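Local coordinates for protein PrgX (Enterococcus faecalis, PDB 2AWI) that serves as the receptor for the peptide sex pheromone cCF10 and, as a probable DNA-binding repressor, takes part in regulating conjugation in its host, at residues Thr247-Asp252 with Ala285-Thr290; Tyr17-Leu22 with Val31-Glu36; Gly76-Leu81 with Gln97-Lys102. The protein carries 1 engineered substitution. One frame throughout, in Å; residues are numbered along the deposited sequence.

Contact 1: Thr247-Asp252 with Ala285-Thr290; sequences TDKNID and AKEKFT
K249 crosses E287 at a slant, its CE and NZ lying against the carboxylate oxygen OE1, with the ring of F289 beside them. These three residues account for the whole 134 Å² of the interface, K249 for more than half. The lysine chain is bent at chi2 (-48°) and again at chi4 (70°), and the second bend turns NZ toward E287 OE1. K249 NZ lies 2.9 Å from E287 OE1, a salt bridge whose hydrogen bond is weak in geometry; K249 CE is almost as near to the same oxygen, at 3.0 Å. K249 NZ also stands 3.7 Å from E287 CB, so the ammonium group rests against the folded glutamate chain, which is itself bent at chi2 (-62°). K249 NZ also approaches F289 CE1 at 4.1 Å, obliquely to the ring. F289 is held in turn by an edge-to-face contact with F245 and packs on I251 of the second subunit. The chain just after E287 leaves the helix through a Schellman motif at K288, which has positive phi and whose N bonds A285 O at 2.7 Å. E287 has its stronger partner in R205, which takes OE2. The carboxylate therefore probably stays ionised between two cations, with K249 the looser of them.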
ATOM      1  N   THR A 247     -21.627   6.830   7.132  1.00 49.30           N
ATOM      2  CA  THR A 247     -22.947   6.508   6.594  1.00 51.51           C
ATOM      3  C   THR A 247     -23.148   5.019   6.342  1.00 52.41           C
ATOM      4  O   THR A 247     -24.175   4.453   6.717  1.00 54.25           O
ATOM      5  CB  THR A 247     -23.206   7.260   5.277  1.00 48.74           C
ATOM      6  OG1 THR A 247     -23.179   8.674   5.521  1.00 50.48           O
ATOM      7  CG2 THR A 247     -24.564   6.869   4.695  1.00 48.46           C
ATOM      8  N   ASP A 248     -22.168   4.392   5.699  1.00 54.34           N
ATOM      9  CA  ASP A 248     -22.232   2.970   5.395  1.00 55.44           C
ATOM     10  C   ASP A 248     -20.860   2.318   5.506  1.00 55.11           C
ATOM     11  O   ASP A 248     -20.281   1.922   4.499  1.00 54.73           O
ATOM     12  CB  ASP A 248     -22.796   2.754   3.988  1.00 77.13           C
ATOM     13  CG  ASP A 248     -22.345   3.819   3.005  1.00 81.25           C
ATOM     14  OD1 ASP A 248     -22.767   4.983   3.160  1.00 87.48           O
ATOM     15  OD2 ASP A 248     -21.570   3.500   2.080  1.00 78.68           O
ATOM     16  N   LYS A 249     -20.360   2.200   6.735  1.00 55.18           N
ATOM     17  CA  LYS A 249     -19.050   1.612   7.017  1.00 55.82           C
ATOM     18  C   LYS A 249     -18.362   0.991   5.809  1.00 55.52           C
ATOM     19  O   LYS A 249     -18.242  -0.227   5.685  1.00 57.91           O
ATOM     20  CB  LYS A 249     -19.160   0.588   8.151  1.00 56.43           C
ATOM     21  CG  LYS A 249     -19.635   1.198   9.464  1.00 57.83           C
ATOM     22  CD  LYS A 249     -18.842   2.464   9.791  1.00 61.50           C
ATOM     23  CE  LYS A 249     -19.342   3.153  11.054  1.00 62.92           C
ATOM     24  NZ  LYS A 249     -19.024   2.372  12.285  1.00 61.01           N
ATOM     25  N   ASN A 250     -17.905   1.868   4.925  1.00 68.46           N
ATOM     26  CA  ASN A 250     -17.222   1.491   3.699  1.00 69.05           C
ATOM     27  C   ASN A 250     -15.722   1.514   3.973  1.00 65.91           C
ATOM     28  O   ASN A 250     -15.181   2.551   4.344  1.00 67.57           O
ATOM     29  CB  ASN A 250     -17.576   2.499   2.601  1.00 60.81           C
ATOM     30  CG  ASN A 250     -16.968   2.151   1.266  1.00 67.18           C
ATOM     31  OD1 ASN A 250     -15.757   1.966   1.153  1.00 72.68           O
ATOM     32  ND2 ASN A 250     -17.806   2.069   0.238  1.00 72.95           N
ATOM     33  N   ILE A 251     -15.047   0.382   3.796  1.00 47.94           N
ATOM     34  CA  ILE A 251     -13.610   0.345   4.054  1.00 46.42           C
ATOM     35  C   ILE A 251     -12.801   1.169   3.047  1.00 46.81           C
ATOM     36  O   ILE A 251     -11.855   1.860   3.435  1.00 48.58           O
ATOM     37  CB  ILE A 251     -13.048  -1.098   4.084  1.00 44.42           C
ATOM     38  CG1 ILE A 251     -11.660  -1.074   4.729  1.00 48.98           C
ATOM     39  CG2 ILE A 251     -12.971  -1.680   2.680  1.00 46.18           C
ATOM     40  CD1 ILE A 251     -10.911  -2.374   4.652  1.00 44.95           C
ATOM     41  N   ASP A 252     -13.157   1.102   1.764  1.00 39.29           N
ATOM     42  CA  ASP A 252     -12.440   1.882   0.755  1.00 38.81           C
ATOM     43  C   ASP A 252     -12.448   3.360   1.122  1.00 37.87           C
ATOM     44  O   ASP A 252     -11.472   4.075   0.874  1.00 36.07           O
ATOM     45  CB  ASP A 252     -13.054   1.710  -0.638  1.00 31.17           C
ATOM     46  CG  ASP A 252     -12.656   0.403  -1.293  1.00 38.45           C
ATOM     47  OD1 ASP A 252     -11.581  -0.134  -0.945  1.00 37.00           O
ATOM     48  OD2 ASP A 252     -13.406  -0.079  -2.163  1.00 48.49           O
ATOM     49  N   ALA A 285     -12.449   6.020  17.313  1.00 55.83           N
ATOM     50  CA  ALA A 285     -12.788   5.560  18.652  1.00 54.81           C
ATOM     51  C   ALA A 285     -14.307   5.517  18.831  1.00 56.03           C
ATOM     52  O   ALA A 285     -14.858   4.499  19.255  1.00 57.32           O
ATOM     53  CB  ALA A 285     -12.151   6.474  19.694  1.00 20.57           C
ATOM     54  N   LYS A 286     -14.982   6.615  18.497  1.00 44.49           N
ATOM     55  CA  LYS A 286     -16.436   6.684  18.628  1.00 45.69           C
ATOM     56  C   LYS A 286     -17.119   5.576  17.835  1.00 45.90           C
ATOM     57  O   LYS A 286     -18.221   5.138  18.180  1.00 45.81           O
ATOM     58  CB  LYS A 286     -16.947   8.052  18.163  1.00 43.95           C
ATOM     59  CG  LYS A 286     -16.476   9.213  19.041  1.00 46.41           C
ATOM     60  CD  LYS A 286     -16.778  10.585  18.429  1.00 44.64           C
ATOM     61  CE  LYS A 286     -18.267  10.807  18.214  1.00 47.42           C
ATOM     62  NZ  LYS A 286     -18.546  12.208  17.790  1.00 48.28           N
ATOM     63  N   GLU A 287     -16.464   5.117  16.775  1.00 39.55           N
ATOM     64  CA  GLU A 287     -17.033   4.056  15.954  1.00 38.96           C
ATOM     65  C   GLU A 287     -16.494   2.692  16.379  1.00 38.11           C
ATOM     66  O   GLU A 287     -16.805   1.670  15.765  1.00 36.48           O
ATOM     67  CB  GLU A 287     -16.727   4.306  14.473  1.00 37.70           C
ATOM     68  CG  GLU A 287     -17.215   5.652  13.959  1.00 36.23           C
ATOM     69  CD  GLU A 287     -18.722   5.809  14.042  1.00 41.07           C
ATOM     70  OE1 GLU A 287     -19.446   4.996  13.432  1.00 51.34           O
ATOM     71  OE2 GLU A 287     -19.185   6.753  14.714  1.00 39.11           O
ATOM     72  N   LYS A 288     -15.690   2.687  17.439  1.00 51.43           N
ATOM     73  CA  LYS A 288     -15.098   1.461  17.970  1.00 51.72           C
ATOM     74  C   LYS A 288     -14.190   0.741  16.972  1.00 50.51           C
ATOM     75  O   LYS A 288     -14.096  -0.488  16.973  1.00 51.19           O
ATOM     76  CB  LYS A 288     -16.200   0.510  18.457  1.00 50.95           C
ATOM     77  CG  LYS A 288     -17.154   1.147  19.452  1.00 50.74           C
ATOM     78  CD  LYS A 288     -16.406   1.689  20.662  1.00 54.43           C
ATOM     79  CE  LYS A 288     -17.323   2.497  21.568  1.00 56.34           C
ATOM     80  NZ  LYS A 288     -18.514   1.702  21.978  1.00 54.45           N
ATOM     81  N   PHE A 289     -13.528   1.523  16.122  1.00 47.07           N
ATOM     82  CA  PHE A 289     -12.596   0.999  15.130  1.00 43.92           C
ATOM     83  C   PHE A 289     -11.190   1.413  15.541  1.00 40.91           C
ATOM     84  O   PHE A 289     -10.974   2.542  15.978  1.00 40.88           O
ATOM     85  CB  PHE A 289     -12.883   1.581  13.744  1.00 49.97           C
ATOM     86  CG  PHE A 289     -13.685   0.679  12.850  1.00 51.23           C
ATOM     87  CD1 PHE A 289     -15.075   0.653  12.926  1.00 56.12           C
ATOM     88  CD2 PHE A 289     -13.047  -0.134  11.915  1.00 48.56           C
ATOM     89  CE1 PHE A 289     -15.821  -0.167  12.078  1.00 56.55           C
ATOM     90  CE2 PHE A 289     -13.778  -0.957  11.063  1.00 57.58           C
ATOM     91  CZ  PHE A 289     -15.171  -0.974  11.144  1.00 52.84           C
ATOM     92  N   THR A 290     -10.235   0.500  15.414  1.00 33.34           N
ATOM     93  CA  THR A 290      -8.850   0.818  15.746  1.00 32.69           C
ATOM     94  C   THR A 290      -8.200   1.303  14.448  1.00 33.33           C
ATOM     95  O   THR A 290      -8.095   0.550  13.477  1.00 33.56           O
ATOM     96  CB  THR A 290      -8.089  -0.424  16.252  1.00 52.26           C
ATOM     97  OG1 THR A 290      -8.844  -1.059  17.292  1.00 52.56           O
ATOM     98  CG2 THR A 290      -6.730  -0.024  16.800  1.00 53.31           C
TER

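Contact 2: Tyr17-Leu22 with Val31-Glu36; sequences YHQIDL and VYIKVE
Q19 and L22 touch Y32 from helix 19-23, the backbones coming closest at 7.8 Å between Q19 CA and Y32 CA. Along the first segment, H18 N bonds D21 OD2 at 3.1 Å, on the anti lone pair and nearly straight (165°), a bond that spans H18 to D21. Next, the Q19 chain runs extended beyond CG (chi2 -173°) and delivers its amide oxygen to helix 29-36. There Q19 OE1 lies 3.5 Å from I33 CG1, and 3.7 Å from Y32 CD1, at the edge of the ring and in its plane. Further along, L22 packs on the far part of the same ring: L22 CB is 3.9 Å from Y32 CE2, and L22 CG is 3.7 Å from Y32 OH. CG of Y32 is anti to the backbone N (chi1 -179°), which carries the ring between Q19 and L22. Its hydroxyl donates to E36 one turn on, Y32 OH to E36 OE2 at 2.6 Å, from above the carboxylate plane. Helices 19-23 and 29-36, successive in the helix-turn-helix region, thus pack together against helix 4-14, whose R12 forms a salt bridge with E36 OE2, and helix 44-54, whose F50 meets Y32 edge-to-face and touches L22.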
ATOM      1  N   TYR A  17       9.783  53.543 -20.323  1.00 34.16           N
ATOM      2  CA  TYR A  17       8.743  54.438 -20.818  1.00 35.70           C
ATOM      3  C   TYR A  17       9.019  55.863 -20.344  1.00 36.60           C
ATOM      4  O   TYR A  17       9.594  56.076 -19.271  1.00 38.09           O
ATOM      5  CB  TYR A  17       7.357  54.014 -20.314  1.00 31.91           C
ATOM      6  CG  TYR A  17       6.782  52.771 -20.965  1.00 30.94           C
ATOM      7  CD1 TYR A  17       6.640  52.681 -22.349  1.00 40.57           C
ATOM      8  CD2 TYR A  17       6.353  51.690 -20.190  1.00 26.74           C
ATOM      9  CE1 TYR A  17       6.082  51.546 -22.944  1.00 35.46           C
ATOM     10  CE2 TYR A  17       5.797  50.553 -20.774  1.00 31.30           C
ATOM     11  CZ  TYR A  17       5.663  50.487 -22.152  1.00 33.48           C
ATOM     12  OH  TYR A  17       5.113  49.363 -22.729  1.00 29.99           O
ATOM     13  N   HIS A  18       8.614  56.839 -21.148  1.00 35.49           N
ATOM     14  CA  HIS A  18       8.791  58.235 -20.779  1.00 34.99           C
ATOM     15  C   HIS A  18       7.463  58.712 -20.219  1.00 34.04           C
ATOM     16  O   HIS A  18       6.426  58.080 -20.444  1.00 33.09           O
ATOM     17  CB  HIS A  18       9.188  59.071 -21.996  1.00 45.63           C
ATOM     18  CG  HIS A  18      10.538  58.729 -22.543  1.00 53.61           C
ATOM     19  ND1 HIS A  18      11.691  58.819 -21.791  1.00 60.52           N
ATOM     20  CD2 HIS A  18      10.919  58.279 -23.762  1.00 58.86           C
ATOM     21  CE1 HIS A  18      12.723  58.440 -22.524  1.00 65.91           C
ATOM     22  NE2 HIS A  18      12.281  58.108 -23.724  1.00 69.36           N
ATOM     23  N   GLN A  19       7.488  59.822 -19.497  1.00 28.90           N
ATOM     24  CA  GLN A  19       6.272  60.344 -18.900  1.00 29.88           C
ATOM     25  C   GLN A  19       5.135  60.541 -19.900  1.00 30.30           C
ATOM     26  O   GLN A  19       3.974  60.271 -19.572  1.00 27.25           O
ATOM     27  CB  GLN A  19       6.579  61.642 -18.148  1.00 35.30           C
ATOM     28  CG  GLN A  19       7.618  61.436 -17.042  1.00 36.46           C
ATOM     29  CD  GLN A  19       7.824  62.660 -16.165  1.00 39.56           C
ATOM     30  OE1 GLN A  19       6.924  63.081 -15.444  1.00 47.48           O
ATOM     31  NE2 GLN A  19       9.022  63.233 -16.222  1.00 38.11           N
ATOM     32  N   ILE A  20       5.468  60.991 -21.113  1.00 36.48           N
ATOM     33  CA  ILE A  20       4.481  61.215 -22.171  1.00 35.41           C
ATOM     34  C   ILE A  20       3.695  59.952 -22.496  1.00 35.41           C
ATOM     35  O   ILE A  20       2.488  60.015 -22.746  1.00 36.52           O
ATOM     36  CB  ILE A  20       5.140  61.668 -23.507  1.00 43.12           C
ATOM     37  CG1 ILE A  20       6.642  61.416 -23.447  1.00 42.19           C
ATOM     38  CG2 ILE A  20       4.793  63.124 -23.818  1.00 43.30           C
ATOM     39  CD1 ILE A  20       7.331  61.586 -24.765  1.00 43.91           C
ATOM     40  N   ASP A  21       4.383  58.812 -22.517  1.00 28.84           N
ATOM     41  CA  ASP A  21       3.740  57.545 -22.847  1.00 27.71           C
ATOM     42  C   ASP A  21       2.663  57.165 -21.853  1.00 29.19           C
ATOM     43  O   ASP A  21       1.778  56.370 -22.166  1.00 32.85           O
ATOM     44  CB  ASP A  21       4.777  56.423 -22.933  1.00 29.92           C
ATOM     45  CG  ASP A  21       5.795  56.649 -24.043  1.00 33.54           C
ATOM     46  OD1 ASP A  21       5.384  56.870 -25.204  1.00 37.45           O
ATOM     47  OD2 ASP A  21       7.009  56.596 -23.753  1.00 36.84           O
ATOM     48  N   LEU A  22       2.735  57.742 -20.660  1.00 25.83           N
ATOM     49  CA  LEU A  22       1.767  57.467 -19.606  1.00 27.53           C
ATOM     50  C   LEU A  22       0.617  58.457 -19.530  1.00 27.60           C
ATOM     51  O   LEU A  22      -0.543  58.056 -19.471  1.00 27.61           O
ATOM     52  CB  LEU A  22       2.465  57.436 -18.237  1.00 36.87           C
ATOM     53  CG  LEU A  22       3.055  56.119 -17.726  1.00 40.98           C
ATOM     54  CD1 LEU A  22       1.930  55.196 -17.299  1.00 36.91           C
ATOM     55  CD2 LEU A  22       3.917  55.476 -18.805  1.00 36.63           C
ATOM     56  N   VAL A  31       0.413  67.871 -14.159  1.00 43.43           N
ATOM     57  CA  VAL A  31      -0.309  67.078 -13.169  1.00 41.15           C
ATOM     58  C   VAL A  31       0.295  65.688 -12.981  1.00 41.28           C
ATOM     59  O   VAL A  31       0.375  65.189 -11.861  1.00 39.64           O
ATOM     60  CB  VAL A  31      -1.796  66.920 -13.543  1.00 53.49           C
ATOM     61  CG1 VAL A  31      -2.480  65.971 -12.560  1.00 49.60           C
ATOM     62  CG2 VAL A  31      -2.486  68.277 -13.522  1.00 46.42           C
ATOM     63  N   TYR A  32       0.725  65.062 -14.069  1.00 40.58           N
ATOM     64  CA  TYR A  32       1.303  63.738 -13.959  1.00 39.54           C
ATOM     65  C   TYR A  32       2.556  63.745 -13.101  1.00 42.10           C
ATOM     66  O   TYR A  32       2.823  62.780 -12.386  1.00 43.41           O
ATOM     67  CB  TYR A  32       1.630  63.154 -15.334  1.00 38.00           C
ATOM     68  CG  TYR A  32       2.213  61.761 -15.230  1.00 38.14           C
ATOM     69  CD1 TYR A  32       3.589  61.558 -15.173  1.00 36.66           C
ATOM     70  CD2 TYR A  32       1.378  60.651 -15.096  1.00 32.81           C
ATOM     71  CE1 TYR A  32       4.118  60.285 -14.977  1.00 35.66           C
ATOM     72  CE2 TYR A  32       1.893  59.377 -14.895  1.00 35.77           C
ATOM     73  CZ  TYR A  32       3.261  59.196 -14.834  1.00 32.82           C
ATOM     74  OH  TYR A  32       3.759  57.927 -14.619  1.00 29.08           O
ATOM     75  N   ILE A  33       3.327  64.827 -13.176  1.00 40.99           N
ATOM     76  CA  ILE A  33       4.550  64.936 -12.386  1.00 39.45           C
ATOM     77  C   ILE A  33       4.203  64.923 -10.904  1.00 38.74           C
ATOM     78  O   ILE A  33       4.902  64.310 -10.100  1.00 39.61           O
ATOM     79  CB  ILE A  33       5.333  66.233 -12.726  1.00 51.90           C
ATOM     80  CG1 ILE A  33       5.924  66.112 -14.132  1.00 53.08           C
ATOM     81  CG2 ILE A  33       6.446  66.476 -11.701  1.00 48.28           C
ATOM     82  CD1 ILE A  33       6.757  67.299 -14.562  1.00 50.41           C
ATOM     83  N   LYS A  34       3.120  65.601 -10.546  1.00 41.90           N
ATOM     84  CA  LYS A  34       2.695  65.643  -9.154  1.00 41.89           C
ATOM     85  C   LYS A  34       2.270  64.250  -8.702  1.00 40.84           C
ATOM     86  O   LYS A  34       2.503  63.859  -7.555  1.00 43.13           O
ATOM     87  CB  LYS A  34       1.544  66.640  -8.974  1.00 56.56           C
ATOM     88  CG  LYS A  34       1.963  68.094  -9.147  1.00 56.86           C
ATOM     89  CD  LYS A  34       0.811  69.057  -8.898  1.00 57.90           C
ATOM     90  CE  LYS A  34       1.271  70.504  -9.038  1.00 58.48           C
ATOM     91  NZ  LYS A  34       0.158  71.481  -8.886  1.00 64.81           N
ATOM     92  N   VAL A  35       1.655  63.501  -9.616  1.00 40.35           N
ATOM     93  CA  VAL A  35       1.218  62.140  -9.330  1.00 38.23           C
ATOM     94  C   VAL A  35       2.401  61.235  -8.991  1.00 38.94           C
ATOM     95  O   VAL A  35       2.328  60.467  -8.034  1.00 36.69           O
ATOM     96  CB  VAL A  35       0.462  61.528 -10.526  1.00 32.40           C
ATOM     97  CG1 VAL A  35       0.345  60.022 -10.350  1.00 29.24           C
ATOM     98  CG2 VAL A  35      -0.925  62.147 -10.637  1.00 33.36           C
ATOM     99  N   GLU A  36       3.488  61.319  -9.761  1.00 37.37           N
ATOM    100  CA  GLU A  36       4.650  60.470  -9.491  1.00 39.56           C
ATOM    101  C   GLU A  36       5.405  60.922  -8.253  1.00 39.88           C
ATOM    102  O   GLU A  36       6.190  60.164  -7.684  1.00 41.20           O
ATOM    103  CB  GLU A  36       5.621  60.433 -10.682  1.00 39.52           C
ATOM    104  CG  GLU A  36       5.102  59.714 -11.917  1.00 38.96           C
ATOM    105  CD  GLU A  36       6.223  59.293 -12.868  1.00 38.97           C
ATOM    106  OE1 GLU A  36       7.232  60.019 -12.972  1.00 40.73           O
ATOM    107  OE2 GLU A  36       6.091  58.240 -13.526  1.00 30.86           O
TER

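Contact 3: Gly76-Leu81 with Gln97-Lys102; sequences GKEKLL and QRIEPK
The carboxylate of E78 is gripped by R98 through two nitrogens, one to each oxygen. R98 NE donates to E78 OE2 at 2.9 Å, and R98 NH2 donates to E78 OE1 at 3.0 Å in a nearly straight bond, with an N-H...O angle of 172°. Both oxygens use their syn lone pairs, and both lie in or close to the guanidinium plane. With the two flat groups only 16° from coplanar, this is a side-on bidentate salt bridge, a geometry that restrains rotation of both groups. The side chains arrive from opposite directions. R98 is extended as far as CD and then turns at chi3, which presents the NE edge to helix 76-81; E78 bends at chi2 to meet it.

Apolar groups flank the charged pair. I99 CD1 lies 3.5 Å from E78 OE1, and L81 CD2 is 3.4 Å from R98 NH2, the leucine and arginine chains crossing at about a right angle. K102 NZ, 5.1 Å from E78 OE2, is too far for a bond but could add to the positive field around the carboxylate. E78 is buried, and I112 of helix 107-122 packs on it; Y116 of the same helix covers I99. The axes of the two short segments come no closer than 12.4 Å, with their directions 121° apart, so side chains rather than close backbone packing bridge them. The arrangement is a bidentate Arg-Glu salt bridge joining helices 74-87 and 92-102 of this all-helical protein. Segment 97-102 belongs to the region assigned to the TPR-type family, and helix 107-122 packs on both segments, through E78 and I99.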
ATOM      1  N   GLY A  76      -6.103  47.745  10.027  1.00 45.42           N
ATOM      2  CA  GLY A  76      -5.062  46.777   9.735  1.00 45.44           C
ATOM      3  C   GLY A  76      -4.144  46.665  10.938  1.00 46.97           C
ATOM      4  O   GLY A  76      -3.743  45.568  11.334  1.00 45.78           O
ATOM      5  N   LYS A  77      -3.813  47.811  11.525  1.00 60.23           N
ATOM      6  CA  LYS A  77      -2.951  47.844  12.697  1.00 62.63           C
ATOM      7  C   LYS A  77      -3.550  46.942  13.774  1.00 61.03           C
ATOM      8  O   LYS A  77      -2.858  46.102  14.350  1.00 61.10           O
ATOM      9  CB  LYS A  77      -2.841  49.274  13.232  1.00 89.02           C
ATOM     10  CG  LYS A  77      -2.351  50.289  12.214  1.00 89.02           C
ATOM     11  CD  LYS A  77      -2.519  51.715  12.733  1.00 89.02           C
ATOM     12  CE  LYS A  77      -2.170  52.745  11.662  1.00 89.02           C
ATOM     13  NZ  LYS A  77      -2.483  54.145  12.079  1.00 89.02           N
ATOM     14  N   GLU A  78      -4.847  47.124  14.025  1.00 59.75           N
ATOM     15  CA  GLU A  78      -5.572  46.349  15.030  1.00 59.36           C
ATOM     16  C   GLU A  78      -5.592  44.854  14.735  1.00 60.02           C
ATOM     17  O   GLU A  78      -5.219  44.048  15.587  1.00 61.08           O
ATOM     18  CB  GLU A  78      -7.012  46.862  15.149  1.00 53.00           C
ATOM     19  CG  GLU A  78      -7.126  48.294  15.660  1.00 50.91           C
ATOM     20  CD  GLU A  78      -6.793  48.418  17.134  1.00 51.43           C
ATOM     21  OE1 GLU A  78      -6.282  47.438  17.715  1.00 58.75           O
ATOM     22  OE2 GLU A  78      -7.038  49.496  17.713  1.00 45.60           O
ATOM     23  N   LYS A  79      -6.028  44.481  13.536  1.00 59.09           N
ATOM     24  CA  LYS A  79      -6.094  43.070  13.167  1.00 60.60           C
ATOM     25  C   LYS A  79      -4.708  42.435  13.251  1.00 60.04           C
ATOM     26  O   LYS A  79      -4.576  41.235  13.492  1.00 60.45           O
ATOM     27  CB  LYS A  79      -6.673  42.905  11.755  1.00 52.81           C
ATOM     28  CG  LYS A  79      -7.048  41.463  11.397  1.00 56.72           C
ATOM     29  CD  LYS A  79      -7.784  41.370  10.056  1.00 55.33           C
ATOM     30  CE  LYS A  79      -9.256  41.777  10.160  1.00 64.07           C
ATOM     31  NZ  LYS A  79     -10.115  40.720  10.777  1.00 62.78           N
ATOM     32  N   LEU A  80      -3.680  43.254  13.061  1.00 62.06           N
ATOM     33  CA  LEU A  80      -2.297  42.789  13.120  1.00 61.29           C
ATOM     34  C   LEU A  80      -1.923  42.561  14.583  1.00 59.35           C
ATOM     35  O   LEU A  80      -1.295  41.563  14.938  1.00 57.71           O
ATOM     36  CB  LEU A  80      -1.374  43.843  12.489  1.00 85.97           C
ATOM     37  CG  LEU A  80       0.121  43.568  12.285  1.00 88.95           C
ATOM     38  CD1 LEU A  80       0.850  43.527  13.623  1.00 88.95           C
ATOM     39  CD2 LEU A  80       0.293  42.261  11.527  1.00 88.61           C
ATOM     40  N   LEU A  81      -2.334  43.498  15.427  1.00 58.86           N
ATOM     41  CA  LEU A  81      -2.059  43.452  16.854  1.00 58.14           C
ATOM     42  C   LEU A  81      -2.468  42.132  17.511  1.00 57.52           C
ATOM     43  O   LEU A  81      -1.880  41.725  18.514  1.00 57.94           O
ATOM     44  CB  LEU A  81      -2.772  44.625  17.533  1.00 55.01           C
ATOM     45  CG  LEU A  81      -2.322  45.095  18.917  1.00 58.13           C
ATOM     46  CD1 LEU A  81      -0.817  45.289  18.936  1.00 62.02           C
ATOM     47  CD2 LEU A  81      -3.028  46.407  19.256  1.00 58.42           C
ATOM     48  N   GLN A  97      -9.877  46.434  26.160  1.00 59.50           N
ATOM     49  CA  GLN A  97     -10.721  47.495  26.701  1.00 62.69           C
ATOM     50  C   GLN A  97     -10.956  48.587  25.669  1.00 61.13           C
ATOM     51  O   GLN A  97     -11.834  49.431  25.835  1.00 61.28           O
ATOM     52  CB  GLN A  97     -10.083  48.105  27.953  1.00 79.21           C
ATOM     53  CG  GLN A  97      -9.907  47.124  29.102  1.00 82.27           C
ATOM     54  CD  GLN A  97      -9.325  47.778  30.345  1.00 83.41           C
ATOM     55  OE1 GLN A  97      -9.030  47.106  31.334  1.00 83.43           O
ATOM     56  NE2 GLN A  97      -9.160  49.096  30.298  1.00 84.87           N
ATOM     57  N   ARG A  98     -10.162  48.568  24.604  1.00 58.59           N
ATOM     58  CA  ARG A  98     -10.292  49.555  23.542  1.00 57.14           C
ATOM     59  C   ARG A  98     -11.148  48.978  22.418  1.00 55.74           C
ATOM     60  O   ARG A  98     -11.994  49.662  21.846  1.00 56.76           O
ATOM     61  CB  ARG A  98      -8.912  49.932  22.993  1.00 60.15           C
ATOM     62  CG  ARG A  98      -8.961  50.936  21.846  1.00 62.28           C
ATOM     63  CD  ARG A  98      -7.583  51.212  21.231  1.00 64.48           C
ATOM     64  NE  ARG A  98      -6.987  50.032  20.599  1.00 65.23           N
ATOM     65  CZ  ARG A  98      -6.141  49.202  21.201  1.00 62.90           C
ATOM     66  NH1 ARG A  98      -5.778  49.417  22.459  1.00 59.91           N
ATOM     67  NH2 ARG A  98      -5.658  48.152  20.547  1.00 61.74           N
ATOM     68  N   ILE A  99     -10.924  47.704  22.124  1.00 45.95           N
ATOM     69  CA  ILE A  99     -11.640  47.008  21.065  1.00 45.38           C
ATOM     70  C   ILE A  99     -13.085  46.674  21.419  1.00 43.25           C
ATOM     71  O   ILE A  99     -13.998  46.969  20.647  1.00 40.34           O
ATOM     72  CB  ILE A  99     -10.913  45.691  20.688  1.00 57.07           C
ATOM     73  CG1 ILE A  99      -9.509  45.998  20.152  1.00 59.77           C
ATOM     74  CG2 ILE A  99     -11.723  44.920  19.658  1.00 55.86           C
ATOM     75  CD1 ILE A  99      -9.492  46.837  18.890  1.00 65.10           C
ATOM     76  N   GLU A 100     -13.279  46.054  22.582  1.00 49.34           N
ATOM     77  CA  GLU A 100     -14.607  45.642  23.047  1.00 49.43           C
ATOM     78  C   GLU A 100     -15.691  46.680  22.752  1.00 48.81           C
ATOM     79  O   GLU A 100     -16.724  46.356  22.168  1.00 48.37           O
ATOM     80  CB  GLU A 100     -14.561  45.329  24.549  1.00 48.38           C
ATOM     81  CG  GLU A 100     -15.718  44.487  25.077  1.00 50.59           C
ATOM     82  CD  GLU A 100     -17.041  45.233  25.090  1.00 57.40           C
ATOM     83  OE1 GLU A 100     -17.077  46.367  25.615  1.00 57.77           O
ATOM     84  OE2 GLU A 100     -18.047  44.682  24.589  1.00 63.23           O
ATOM     85  N   PRO A 101     -15.464  47.944  23.141  1.00 51.71           N
ATOM     86  CA  PRO A 101     -16.432  49.021  22.908  1.00 51.54           C
ATOM     87  C   PRO A 101     -16.666  49.331  21.435  1.00 50.54           C
ATOM     88  O   PRO A 101     -17.751  49.759  21.053  1.00 52.47           O
ATOM     89  CB  PRO A 101     -15.804  50.210  23.630  1.00 46.05           C
ATOM     90  CG  PRO A 101     -15.012  49.568  24.722  1.00 44.68           C
ATOM     91  CD  PRO A 101     -14.366  48.420  23.998  1.00 43.26           C
ATOM     92  N   LYS A 102     -15.642  49.118  20.615  1.00 47.61           N
ATOM     93  CA  LYS A 102     -15.714  49.397  19.182  1.00 46.70           C
ATOM     94  C   LYS A 102     -16.073  48.184  18.328  1.00 45.77           C
ATOM     95  O   LYS A 102     -16.048  48.262  17.103  1.00 44.81           O
ATOM     96  CB  LYS A 102     -14.367  49.943  18.703  1.00 56.14           C
ATOM     97  CG  LYS A 102     -13.853  51.129  19.503  1.00 63.21           C
ATOM     98  CD  LYS A 102     -12.459  51.558  19.061  1.00 66.69           C
ATOM     99  CE  LYS A 102     -12.436  52.012  17.611  1.00 71.24           C
ATOM    100  NZ  LYS A 102     -11.091  52.515  17.208  1.00 74.25           N
TER

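Overall arrangement
The three contacts follow one another along the chain without touching. Contacts 2 and 3 have centres about 39 Å apart; the centre of contact 1 is about 67 Å from that of contact 2 and 45 Å from that of contact 3, across the chain's centre from both. Contact 2 is the most buried, mainly van der Waals packing within the helix-turn-helix region, with the Y32-E36 and H18-D21 bonds each inside one segment. Contacts 1 and 3 are partly buried and each rests on a salt bridge, but 3 is planar and two-pronged between helices, whereas 1 is a single salt bridge with weak hydrogen-bond geometry, between turns. No helix is shared among them. Contact 1 lies against the second subunit, contact 2 touches the third only through Y17, and contact 3 meets no other chain.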